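Local coordinates for protein single-stranded-DNA-specific exonuclease RecJ (Thermus thermophilus, PDB 2ZXP) that degrades single-stranded DNA exonucleolytically in the 5' to 3' direction with the help of divalent metal ions, without detectable activity on single-stranded RNA, at residues A[58-63]-A[169-174]; A[76-81]-A[130-135]; A[82-87]-A[184-189]; A[137-142]-A[157-162]. All blocks are in the same frame, centred on the assembly; numbering follows the deposited sequence.

Contact 1. Residues A[58-63]-A[169-174]; sequences LREAAA and PGLVVH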
loop_
_atom_site.group_PDB
_atom_site.type_symbol
_atom_site.label_atom_id
_atom_site.label_comp_id
_atom_site.label_asym_id
_atom_site.label_seq_id
_atom_site.Cartn_x
_atom_site.Cartn_y
_atom_site.Cartn_z
ATOM N N LEU A 58 12.707 -22.837 12.727
ATOM C CA LEU A 58 12.342 -22.160 13.975
ATOM C C LEU A 58 12.477 -23.020 15.246
ATOM O O LEU A 58 13.033 -22.570 16.251
ATOM C CB LEU A 58 10.921 -21.601 13.867
ATOM C CG LEU A 58 10.507 -20.565 14.922
ATOM C CD1 LEU A 58 11.376 -19.316 14.778
ATOM C CD2 LEU A 58 9.028 -20.179 14.759
ATOM N N ARG A 59 11.971 -24.247 15.214
ATOM C CA ARG A 59 12.065 -25.142 16.371
ATOM C C ARG A 59 13.539 -25.415 16.708
ATOM O O ARG A 59 13.953 -25.392 17.873
ATOM C CB ARG A 59 11.346 -26.477 16.088
ATOM C CG ARG A 59 9.945 -26.305 15.506
ATOM C CD ARG A 59 9.107 -27.600 15.476
ATOM N NE ARG A 59 9.568 -28.571 14.486
ATOM C CZ ARG A 59 8.950 -29.723 14.223
ATOM N NH1 ARG A 59 7.841 -30.054 14.876
ATOM N NH2 ARG A 59 9.431 -30.548 13.295
ATOM N N GLU A 60 14.336 -25.660 15.680
ATOM C CA GLU A 60 15.747 -25.956 15.883
ATOM C C GLU A 60 16.499 -24.780 16.479
ATOM O O GLU A 60 17.278 -24.937 17.425
ATOM C CB GLU A 60 16.394 -26.377 14.555
ATOM C CG GLU A 60 17.846 -26.862 14.695
ATOM C CD GLU A 60 18.487 -27.189 13.350
ATOM O OE1 GLU A 60 17.770 -27.647 12.424
ATOM O OE2 GLU A 60 19.713 -26.997 13.215
ATOM N N ALA A 61 16.275 -23.601 15.920
ATOM C CA ALA A 61 16.937 -22.401 16.411
ATOM C C ALA A 61 16.549 -22.150 17.867
ATOM O O ALA A 61 17.367 -21.724 18.681
ATOM C CB ALA A 61 16.551 -21.192 15.527
ATOM N N ALA A 62 15.298 -22.417 18.208
ATOM C CA ALA A 62 14.870 -22.210 19.581
ATOM C C ALA A 62 15.529 -23.249 20.501
ATOM O O ALA A 62 15.846 -22.964 21.664
ATOM C CB ALA A 62 13.338 -22.295 19.677
ATOM N N ALA A 63 15.718 -24.459 19.994
ATOM C CA ALA A 63 16.365 -25.497 20.790
ATOM C C ALA A 63 17.807 -25.061 21.062
ATOM O O ALA A 63 18.319 -25.184 22.178
ATOM C CB ALA A 63 16.361 -26.832 20.031
ATOM N N PRO A 169 25.622 -21.443 5.323
ATOM C CA PRO A 169 25.902 -22.379 6.418
ATOM C C PRO A 169 25.292 -21.884 7.748
ATOM O O PRO A 169 25.011 -20.691 7.915
ATOM C CB PRO A 169 27.428 -22.414 6.449
ATOM C CG PRO A 169 27.789 -22.202 5.004
ATOM C CD PRO A 169 26.860 -21.082 4.607
ATOM N N GLY A 170 25.093 -22.808 8.683
ATOM C CA GLY A 170 24.517 -22.463 9.969
ATOM C C GLY A 170 23.011 -22.667 9.975
ATOM O O GLY A 170 22.430 -23.071 8.967
ATOM N N LEU A 171 22.385 -22.415 11.121
ATOM C CA LEU A 171 20.935 -22.529 11.265
ATOM C C LEU A 171 20.330 -21.322 10.555
ATOM O O LEU A 171 20.667 -20.180 10.868
ATOM C CB LEU A 171 20.543 -22.458 12.737
ATOM C CG LEU A 171 19.770 -23.616 13.339
ATOM C CD1 LEU A 171 18.955 -24.301 12.248
ATOM C CD2 LEU A 171 20.747 -24.574 13.991
ATOM N N VAL A 172 19.430 -21.555 9.613
ATOM C CA VAL A 172 18.836 -20.443 8.889
ATOM C C VAL A 172 17.307 -20.440 8.990
ATOM O O VAL A 172 16.655 -21.417 8.630
ATOM C CB VAL A 172 19.283 -20.490 7.403
ATOM C CG1 VAL A 172 18.708 -21.719 6.728
ATOM C CG2 VAL A 172 18.876 -19.216 6.687
ATOM N N VAL A 173 16.741 -19.352 9.510
ATOM C CA VAL A 173 15.286 -19.245 9.636
ATOM C C VAL A 173 14.788 -18.166 8.685
ATOM O O VAL A 173 15.019 -16.976 8.894
ATOM C CB VAL A 173 14.862 -18.918 11.068
ATOM C CG1 VAL A 173 13.348 -18.779 11.128
ATOM C CG2 VAL A 173 15.329 -20.034 12.007
ATOM N N HIS A 174 14.091 -18.595 7.641
ATOM C CA HIS A 174 13.635 -17.682 6.602
ATOM C C HIS A 174 12.268 -18.098 6.036
ATOM O O HIS A 174 12.083 -19.232 5.612
ATOM C CB HIS A 174 14.691 -17.701 5.508
ATOM C CG HIS A 174 14.640 -16.536 4.582
ATOM N ND1 HIS A 174 13.510 -16.198 3.870
ATOM C CD2 HIS A 174 15.598 -15.650 4.219
ATOM C CE1 HIS A 174 13.776 -15.156 3.105
ATOM N NE2 HIS A 174 15.035 -14.803 3.298
#
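L58 and A61 of helix 58-70 rest on V173 and L171 of strand 171-173, a buried apolar helix-on-sheet contact at the edge of the parallel sheet of the DHH domain. The local axes approach to 8.2 Å and make an angle of 128° between their chain directions, so the helix runs slantwise over the strand rather than along it. Between them the two segments bury a modest 243 Å². V173 is the wedge of the contact. Its CG1 stands anti to the backbone N (chi1 178°), which sends its two methyls to two residues one helical turn apart. V173 CG1 lies 4.2 Å from L58 CD1, whereas V173 CG2 sits 3.9 Å from A61 CB and just as near the backbone N of L58. A β-branched valine suits a strand that offers a compact, forked surface of this kind, and the small alanine at 61 lets the helix backbone come down close: the CA atoms of A61 and L171 are 6.5 Å apart. L171 also points at the helix, its CG 4.3 Å from A61 N. Farther out, E60 extends its chain past the isobutyl group of L171 at the exposed margin, but the details of this pair are doubtful because the modelled atoms are too close. Around this core, helix 187-201 packs beside helix 58-70 through A197 against L58 and L194 against A61. Strand 154-158 is hydrogen-bonded to strand 171-173 and contributes I156, which touches both A61 and L171.

Contact 2. Residues A[76-81]-A[130-135]; sequences RVHGDY and DLFLTV. With MN (manganese (II) ion), chain C.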
loop_
_atom_site.group_PDB
_atom_site.type_symbol
_atom_site.label_atom_id
_atom_site.label_comp_id
_atom_site.label_asym_id
_atom_site.label_seq_id
_atom_site.Cartn_x
_atom_site.Cartn_y
_atom_site.Cartn_z
ATOM N N ARG A 76 25.979 -13.214 20.426
ATOM C CA ARG A 76 26.155 -11.927 19.766
ATOM C C ARG A 76 25.037 -11.771 18.738
ATOM O O ARG A 76 24.860 -12.633 17.873
ATOM C CB ARG A 76 27.514 -11.850 19.066
ATOM C CG ARG A 76 27.642 -10.647 18.141
ATOM C CD ARG A 76 29.037 -10.446 17.596
ATOM N NE ARG A 76 29.924 -9.885 18.608
ATOM C CZ ARG A 76 30.838 -8.952 18.351
ATOM N NH1 ARG A 76 30.970 -8.488 17.108
ATOM N NH2 ARG A 76 31.611 -8.463 19.327
ATOM N N VAL A 77 24.270 -10.690 18.850
ATOM C CA VAL A 77 23.177 -10.442 17.912
ATOM C C VAL A 77 23.647 -9.410 16.892
ATOM O O VAL A 77 23.934 -8.254 17.220
ATOM C CB VAL A 77 21.917 -9.937 18.634
ATOM C CG1 VAL A 77 20.860 -9.505 17.623
ATOM C CG2 VAL A 77 21.360 -11.033 19.516
ATOM N N HIS A 78 23.737 -9.874 15.654
ATOM C CA HIS A 78 24.188 -9.088 14.504
ATOM C C HIS A 78 22.929 -8.741 13.708
ATOM O O HIS A 78 22.366 -9.602 13.037
ATOM C CB HIS A 78 25.129 -9.961 13.672
ATOM C CG HIS A 78 25.671 -9.300 12.439
ATOM N ND1 HIS A 78 26.942 -8.759 12.377
ATOM C CD2 HIS A 78 25.134 -9.140 11.204
ATOM C CE1 HIS A 78 27.162 -8.298 11.157
ATOM N NE2 HIS A 78 26.081 -8.517 10.427
ATOM N N GLY A 79 22.475 -7.495 13.800
ATOM C CA GLY A 79 21.280 -7.114 13.078
ATOM C C GLY A 79 21.577 -6.107 11.996
ATOM O O GLY A 79 22.711 -5.680 11.845
ATOM N N ASP A 80 20.569 -5.734 11.215
ATOM C CA ASP A 80 20.791 -4.745 10.168
ATOM C C ASP A 80 20.686 -3.364 10.821
ATOM O O ASP A 80 20.327 -3.261 11.989
ATOM C CB ASP A 80 19.756 -4.881 9.056
ATOM C CG ASP A 80 20.091 -4.012 7.866
ATOM O OD1 ASP A 80 19.246 -3.880 6.963
ATOM O OD2 ASP A 80 21.211 -3.462 7.831
ATOM N N TYR A 81 20.988 -2.307 10.080
ATOM C CA TYR A 81 20.952 -0.986 10.662
ATOM C C TYR A 81 19.691 -0.157 10.401
ATOM O O TYR A 81 19.580 0.961 10.920
ATOM C CB TYR A 81 22.204 -0.203 10.247
ATOM C CG TYR A 81 22.560 -0.378 8.786
ATOM C CD1 TYR A 81 21.621 -0.111 7.784
ATOM C CD2 TYR A 81 23.810 -0.897 8.407
ATOM C CE1 TYR A 81 21.910 -0.370 6.446
ATOM C CE2 TYR A 81 24.109 -1.153 7.063
ATOM C CZ TYR A 81 23.150 -0.893 6.097
ATOM O OH TYR A 81 23.403 -1.200 4.785
ATOM N N ASP A 130 29.987 -17.324 21.188
ATOM C CA ASP A 130 29.812 -18.767 21.087
ATOM C C ASP A 130 28.671 -19.019 20.112
ATOM O O ASP A 130 28.699 -19.981 19.344
ATOM C CB ASP A 130 29.478 -19.381 22.447
ATOM C CG ASP A 130 30.591 -19.186 23.457
ATOM O OD1 ASP A 130 31.753 -19.563 23.157
ATOM O OD2 ASP A 130 30.305 -18.648 24.545
ATOM N N LEU A 131 27.662 -18.155 20.158
ATOM C CA LEU A 131 26.527 -18.252 19.255
ATOM C C LEU A 131 26.394 -16.883 18.548
ATOM O O LEU A 131 26.445 -15.824 19.168
ATOM C CB LEU A 131 25.256 -18.622 20.024
ATOM C CG LEU A 131 23.975 -18.723 19.176
ATOM C CD1 LEU A 131 24.149 -19.813 18.129
ATOM C CD2 LEU A 131 22.765 -19.024 20.055
ATOM N N PHE A 132 26.243 -16.924 17.236
ATOM C CA PHE A 132 26.158 -15.720 16.429
ATOM C C PHE A 132 24.753 -15.661 15.818
ATOM O O PHE A 132 24.347 -16.568 15.102
ATOM C CB PHE A 132 27.233 -15.811 15.340
ATOM C CG PHE A 132 27.463 -14.533 14.587
ATOM C CD1 PHE A 132 28.044 -13.431 15.213
ATOM C CD2 PHE A 132 27.155 -14.446 13.218
ATOM C CE1 PHE A 132 28.322 -12.259 14.481
ATOM C CE2 PHE A 132 27.433 -13.281 12.482
ATOM C CZ PHE A 132 28.018 -12.188 13.115
ATOM N N LEU A 133 24.014 -14.600 16.106
ATOM C CA LEU A 133 22.643 -14.456 15.603
ATOM C C LEU A 133 22.521 -13.259 14.682
ATOM O O LEU A 133 22.679 -12.124 15.126
ATOM C CB LEU A 133 21.660 -14.243 16.764
ATOM C CG LEU A 133 20.874 -15.400 17.375
ATOM C CD1 LEU A 133 20.383 -15.012 18.757
ATOM C CD2 LEU A 133 19.703 -15.732 16.476
ATOM N N THR A 134 22.232 -13.510 13.409
ATOM C CA THR A 134 22.075 -12.416 12.458
ATOM C C THR A 134 20.603 -12.106 12.369
ATOM O O THR A 134 19.791 -13.020 12.300
ATOM C CB THR A 134 22.542 -12.799 11.048
ATOM O OG1 THR A 134 21.767 -13.919 10.578
ATOM C CG2 THR A 134 24.024 -13.135 11.060
ATOM N N VAL A 135 20.260 -10.827 12.368
ATOM C CA VAL A 135 18.869 -10.422 12.285
ATOM C C VAL A 135 18.687 -9.579 11.031
ATOM O O VAL A 135 19.485 -8.691 10.751
ATOM C CB VAL A 135 18.448 -9.592 13.533
ATOM C CG1 VAL A 135 17.033 -9.118 13.394
ATOM C CG2 VAL A 135 18.576 -10.436 14.775
HETATM MN MN MN C . 17.013 -4.153 7.066
HETATM O O HOH W 1 14.737 -3.984 5.953
#
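R76, V77 and H78 pair in parallel register with F132, L133 and T134, joining neighbouring strands amid the parallel sheet of the DHH domain. The backbone bonds follow the parallel ladder: R76 N gives to L131 O (2.9 Å), L133 N to R76 O (2.8 Å), and H78 N to L133 O, the first two almost straight at 171°. V135 N continues the ladder to H78 O, an oxygen less surely placed. Apolar contacts gather on the face of V77 and L133, which helices 83-98 and 58-70 cover. There CG1 of V77 meets CG2 of V135 at 3.8 Å, branched residues filling the layer beneath the helices. On the other face lie the aromatic side chains. The aliphatic CD of R76 reaches the edge of the F132 ring in its plane, 3.7 Å from CE1, while the H78 and F132 rings meet obliquely, centroids 5.3 Å apart and planes at 45°. H125 and F106 add further rings to this group. G79, lacking a side chain, passes V135 CB without crowding. D80 leads its carboxylate away from segment 130-135, and CG anti to the backbone N (chi1 -171°) takes D80 OD1 to manganese at 2.3 Å.

Contact 3. Residues A[82-87]-A[184-189]; sequences DADGLT and KPTGAG. With MN (manganese (II) ion), chain C; MN (manganese (II) ion), chain B.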
loop_
_atom_site.group_PDB
_atom_site.type_symbol
_atom_site.label_atom_id
_atom_site.label_comp_id
_atom_site.label_asym_id
_atom_site.label_seq_id
_atom_site.Cartn_x
_atom_site.Cartn_y
_atom_site.Cartn_z
ATOM N N ASP A 82 18.749 -0.667 9.605
ATOM C CA ASP A 82 17.513 0.091 9.403
ATOM C C ASP A 82 16.524 -0.307 10.504
ATOM O O ASP A 82 16.838 -1.162 11.333
ATOM C CB ASP A 82 16.911 -0.122 8.001
ATOM C CG ASP A 82 16.595 -1.565 7.706
ATOM O OD1 ASP A 82 16.111 -1.825 6.576
ATOM O OD2 ASP A 82 16.822 -2.438 8.588
ATOM N N ALA A 83 15.351 0.323 10.519
ATOM C CA ALA A 83 14.344 0.090 11.554
ATOM C C ALA A 83 14.049 -1.389 11.829
ATOM O O ALA A 83 14.030 -1.800 12.987
ATOM C CB ALA A 83 13.059 0.836 11.208
ATOM N N ASP A 84 13.818 -2.168 10.776
ATOM C CA ASP A 84 13.558 -3.588 10.916
ATOM C C ASP A 84 14.741 -4.330 11.599
ATOM O O ASP A 84 14.531 -5.118 12.519
ATOM C CB ASP A 84 13.256 -4.189 9.546
ATOM C CG ASP A 84 12.672 -5.585 9.639
ATOM O OD1 ASP A 84 11.760 -5.817 10.463
ATOM O OD2 ASP A 84 13.126 -6.464 8.880
ATOM N N GLY A 85 15.970 -4.083 11.128
ATOM C CA GLY A 85 17.146 -4.688 11.725
ATOM C C GLY A 85 17.309 -4.247 13.191
ATOM O O GLY A 85 17.540 -5.097 14.058
ATOM N N LEU A 86 17.171 -2.949 13.488
ATOM C CA LEU A 86 17.309 -2.484 14.860
ATOM C C LEU A 86 16.217 -2.969 15.827
ATOM O O LEU A 86 16.539 -3.382 16.942
ATOM C CB LEU A 86 17.392 -0.958 14.916
ATOM C CG LEU A 86 18.552 -0.344 14.127
ATOM C CD1 LEU A 86 18.632 1.144 14.360
ATOM C CD2 LEU A 86 19.844 -1.012 14.545
ATOM N N THR A 87 14.934 -2.913 15.431
ATOM C CA THR A 87 13.894 -3.389 16.318
ATOM C C THR A 87 14.056 -4.908 16.504
ATOM O O THR A 87 13.859 -5.426 17.594
ATOM C CB THR A 87 12.474 -3.049 15.781
ATOM O OG1 THR A 87 12.320 -3.578 14.461
ATOM C CG2 THR A 87 12.258 -1.521 15.797
ATOM N N LYS A 184 4.497 -13.195 5.099
ATOM C CA LYS A 184 5.725 -12.495 4.762
ATOM C C LYS A 184 6.302 -11.706 5.950
ATOM O O LYS A 184 6.435 -10.491 5.893
ATOM C CB LYS A 184 5.467 -11.543 3.591
ATOM C CG LYS A 184 4.808 -12.198 2.379
ATOM C CD LYS A 184 5.815 -12.460 1.251
ATOM C CE LYS A 184 6.479 -11.150 0.759
ATOM N NZ LYS A 184 7.397 -11.353 -0.418
ATOM N N PRO A 185 6.641 -12.391 7.049
ATOM C CA PRO A 185 7.200 -11.647 8.181
ATOM C C PRO A 185 8.540 -10.998 7.825
ATOM O O PRO A 185 9.270 -11.497 6.974
ATOM C CB PRO A 185 7.330 -12.721 9.264
ATOM C CG PRO A 185 7.540 -13.978 8.451
ATOM C CD PRO A 185 6.521 -13.823 7.358
ATOM N N THR A 186 8.865 -9.874 8.465
ATOM C CA THR A 186 10.148 -9.204 8.197
ATOM C C THR A 186 11.213 -9.663 9.209
ATOM O O THR A 186 10.986 -10.603 9.975
ATOM C CB THR A 186 10.016 -7.652 8.291
ATOM O OG1 THR A 186 9.584 -7.274 9.609
ATOM C CG2 THR A 186 9.002 -7.151 7.285
ATOM N N GLY A 187 12.366 -8.994 9.211
ATOM C CA GLY A 187 13.434 -9.337 10.145
ATOM C C GLY A 187 12.966 -9.254 11.598
ATOM O O GLY A 187 13.207 -10.169 12.392
ATOM N N ALA A 188 12.316 -8.156 11.969
ATOM C CA ALA A 188 11.816 -8.023 13.334
ATOM C C ALA A 188 10.696 -9.057 13.564
ATOM O O ALA A 188 10.543 -9.583 14.665
ATOM C CB ALA A 188 11.299 -6.603 13.584
ATOM N N GLY A 189 9.921 -9.356 12.525
ATOM C CA GLY A 189 8.866 -10.355 12.676
ATOM C C GLY A 189 9.474 -11.726 12.996
ATOM O O GLY A 189 8.984 -12.478 13.862
HETATM MN MN MN C . 17.013 -4.153 7.066
HETATM MN MN MN B . 14.059 -6.297 6.700
HETATM O O HOH W 1 14.737 -3.984 5.953
#
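The first turn of helix 83-98 faces the start of helix 187-201, with the CA atoms of D84 and A188 5.3 Å apart. D84 bridges the gap: CG anti to its own backbone N (chi1 -167°) sends the carboxylate to the opposing helix end. D84 OD1 takes two bonds from opposite faces of the carboxylate plane, one from T186 OG1 and one from A188 N, each 2.8 Å, the latter at 166°. D84 OD2 binds a manganese ion at 2.4 Å and receives a weak bond from G187 N (2.7 Å). Threonine at the N-cap supplies a hydroxyl beside two first-turn amides, donors suiting an acid; together they fix the rotation of this metal ligand. G187, having no side chain, allows D84 OD2 so near the backbone. A188 is small enough to fit against T87, its CB 3.3 Å from T87 OG1. D82 caps its own helix: OD2 accepts from G85 N at 3.1 Å and, with OD1, grips the other manganese. Water 1 bridges the two metals. D136, H160 and D221 complete the protein ligands of D84's manganese. Around the contact, helix 211-220 packs on A83, T87 and T186, and helices 261-277 and 281-289 cover L86.

Contact 4. Residues A[137-142]-A[157-162]; sequences CGITNH and VTDHHT. With MN (manganese (II) ion), chain B.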
loop_
_atom_site.group_PDB
_atom_site.type_symbol
_atom_site.label_atom_id
_atom_site.label_comp_id
_atom_site.label_asym_id
_atom_site.label_seq_id
_atom_site.Cartn_x
_atom_site.Cartn_y
_atom_site.Cartn_z
ATOM N N CYS A 137 19.315 -10.248 8.128
ATOM C CA CYS A 137 20.451 -10.376 7.214
ATOM C C CYS A 137 21.163 -11.717 7.346
ATOM O O CYS A 137 20.762 -12.578 8.142
ATOM C CB CYS A 137 21.467 -9.239 7.436
ATOM S SG CYS A 137 22.567 -9.392 8.896
ATOM N N GLY A 138 22.218 -11.885 6.550
ATOM C CA GLY A 138 23.001 -13.108 6.586
ATOM C C GLY A 138 22.509 -14.241 5.704
ATOM O O GLY A 138 23.066 -15.335 5.741
ATOM N N ILE A 139 21.463 -14.009 4.919
ATOM C CA ILE A 139 20.961 -15.066 4.049
ATOM C C ILE A 139 21.976 -15.338 2.924
ATOM O O ILE A 139 22.147 -16.490 2.504
ATOM C CB ILE A 139 19.584 -14.692 3.427
ATOM C CG1 ILE A 139 18.940 -15.925 2.782
ATOM C CG2 ILE A 139 19.755 -13.595 2.391
ATOM C CD1 ILE A 139 18.657 -17.048 3.765
ATOM N N THR A 140 22.664 -14.288 2.465
ATOM C CA THR A 140 23.642 -14.412 1.378
ATOM C C THR A 140 25.124 -14.365 1.791
ATOM O O THR A 140 26.004 -14.271 0.931
ATOM C CB THR A 140 23.378 -13.325 0.254
ATOM O OG1 THR A 140 24.561 -12.541 0.035
ATOM C CG2 THR A 140 22.230 -12.382 0.648
ATOM N N ASN A 141 25.411 -14.463 3.089
ATOM C CA ASN A 141 26.802 -14.414 3.567
ATOM C C ASN A 141 27.461 -15.779 3.804
ATOM O O ASN A 141 27.846 -16.126 4.927
ATOM C CB ASN A 141 26.887 -13.567 4.839
ATOM C CG ASN A 141 26.841 -12.080 4.548
ATOM O OD1 ASN A 141 26.706 -11.266 5.458
ATOM N ND2 ASN A 141 26.963 -11.716 3.274
ATOM N N HIS A 142 27.609 -16.526 2.715
ATOM C CA HIS A 142 28.196 -17.863 2.712
ATOM C C HIS A 142 29.623 -17.947 3.250
ATOM O O HIS A 142 29.867 -18.582 4.281
ATOM C CB HIS A 142 28.166 -18.413 1.285
ATOM C CG HIS A 142 26.787 -18.604 0.744
ATOM N ND1 HIS A 142 26.091 -19.783 0.891
ATOM C CD2 HIS A 142 25.960 -17.756 0.088
ATOM C CE1 HIS A 142 24.895 -19.655 0.347
ATOM N NE2 HIS A 142 24.789 -18.434 -0.147
ATOM N N VAL A 157 20.906 -17.767 11.619
ATOM C CA VAL A 157 20.582 -16.727 10.652
ATOM C C VAL A 157 19.067 -16.519 10.596
ATOM O O VAL A 157 18.300 -17.467 10.401
ATOM C CB VAL A 157 21.071 -17.142 9.248
ATOM C CG1 VAL A 157 20.694 -16.081 8.228
ATOM C CG2 VAL A 157 22.583 -17.407 9.275
ATOM N N THR A 158 18.635 -15.288 10.798
ATOM C CA THR A 158 17.220 -14.978 10.707
ATOM C C THR A 158 17.200 -13.805 9.747
ATOM O O THR A 158 17.911 -12.810 9.930
ATOM C CB THR A 158 16.600 -14.621 12.092
ATOM O OG1 THR A 158 17.048 -13.341 12.530
ATOM C CG2 THR A 158 17.017 -15.655 13.129
ATOM N N ASP A 159 16.406 -13.921 8.701
ATOM C CA ASP A 159 16.378 -12.871 7.702
ATOM C C ASP A 159 15.168 -13.114 6.820
ATOM O O ASP A 159 14.531 -14.156 6.919
ATOM C CB ASP A 159 17.674 -12.969 6.882
ATOM C CG ASP A 159 17.891 -11.794 5.959
ATOM O OD1 ASP A 159 17.226 -10.758 6.128
ATOM O OD2 ASP A 159 18.747 -11.895 5.069
ATOM N N HIS A 160 14.835 -12.161 5.966
ATOM C CA HIS A 160 13.711 -12.377 5.070
ATOM C C HIS A 160 14.012 -11.859 3.668
ATOM O O HIS A 160 13.215 -12.064 2.743
ATOM C CB HIS A 160 12.444 -11.717 5.617
ATOM C CG HIS A 160 12.494 -10.224 5.623
ATOM N ND1 HIS A 160 11.559 -9.449 4.974
ATOM C CD2 HIS A 160 13.353 -9.363 6.213
ATOM C CE1 HIS A 160 11.839 -8.175 5.167
ATOM N NE2 HIS A 160 12.923 -8.095 5.916
ATOM N N HIS A 161 15.160 -11.201 3.510
ATOM C CA HIS A 161 15.549 -10.650 2.208
ATOM C C HIS A 161 15.655 -11.702 1.096
ATOM O O HIS A 161 15.655 -12.904 1.350
ATOM C CB HIS A 161 16.888 -9.907 2.315
ATOM C CG HIS A 161 16.838 -8.697 3.194
ATOM N ND1 HIS A 161 17.553 -7.550 2.921
ATOM C CD2 HIS A 161 16.170 -8.460 4.350
ATOM C CE1 HIS A 161 17.328 -6.657 3.872
ATOM N NE2 HIS A 161 16.491 -7.185 4.750
ATOM N N THR A 162 15.741 -11.241 -0.141
ATOM C CA THR A 162 15.878 -12.161 -1.265
ATOM C C THR A 162 17.108 -13.040 -0.979
ATOM O O THR A 162 18.241 -12.535 -0.887
ATOM C CB THR A 162 16.073 -11.378 -2.600
ATOM O OG1 THR A 162 14.898 -10.597 -2.871
ATOM C CG2 THR A 162 16.339 -12.339 -3.760
HETATM MN MN MN B . 14.059 -6.297 6.700
HETATM O O HOH W 1 14.737 -3.984 5.953
#
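V157, near the end of strand 154-158, points at the loop that follows strand 131-134 and begins the contact with its CG1 methyl, 3.5 Å from both C137 O and G138 O. The bare CA of G138 suits this tight approach, and its positive phi (87°) helps the loop turn over the valine. T158 turns its side chain away, where OG1 bonds to T134 O; T158 O instead accepts a weak bond from C137 N (3.4 Å, 156°), a backbone link between the two segments. D159 is the centre of the contact. With CG anti to the backbone N (chi1 -170°), the carboxylate is carried to the loop, where D159 OD2 accepts a weak bond from I139 N (3.4 Å). I139 lies across this side chain at about a right angle, I139 CG2 3.3 Å from D159 OD2, and also touches V172 and H174. H160 points away from the loop, and its NE2 binds a manganese ion at 2.3 Å. H161 starts out toward the loop, but its ring runs to the metal site, where NE2 is hydrogen-bonded to D136, another manganese ligand; H161 O is bonded to H174. T162 closes the segment with its carbonyl O 3.8 Å from I139 CG2. D159, H160 and H161 form the DHH signature that names the family. The chemistry divides the work: D159 accepts the I139 N-H in a weak bond and so probably helps shape the turn, H160 ligates the metal directly, and H161 probably helps to orient the D136 carboxylate from the second shell.

Overall arrangement
Three of the contacts share the parallel sheet: contact 2 lies at its middle, contact 4 where strand 154-158 gives way to loop, and contact 1 at the edge, where strand 171-173 pairs with strand 154-158 and carries a helix. Contact 3 instead joins two helix starts. Contacts 1, 2 and 3 are mainly buried, whereas contact 4 is partly open. Contact 1 is apolar, the V173 side chain about 13 Å from a manganese; contact 2 combines ladder bonds with aromatic packing. Contact 3 is strongly polar; contact 4 mixes weak polar bonds with methyl packing; the two meet at one manganese through D84 and H160, while contacts 2 and 3 share the other through D80 and D82.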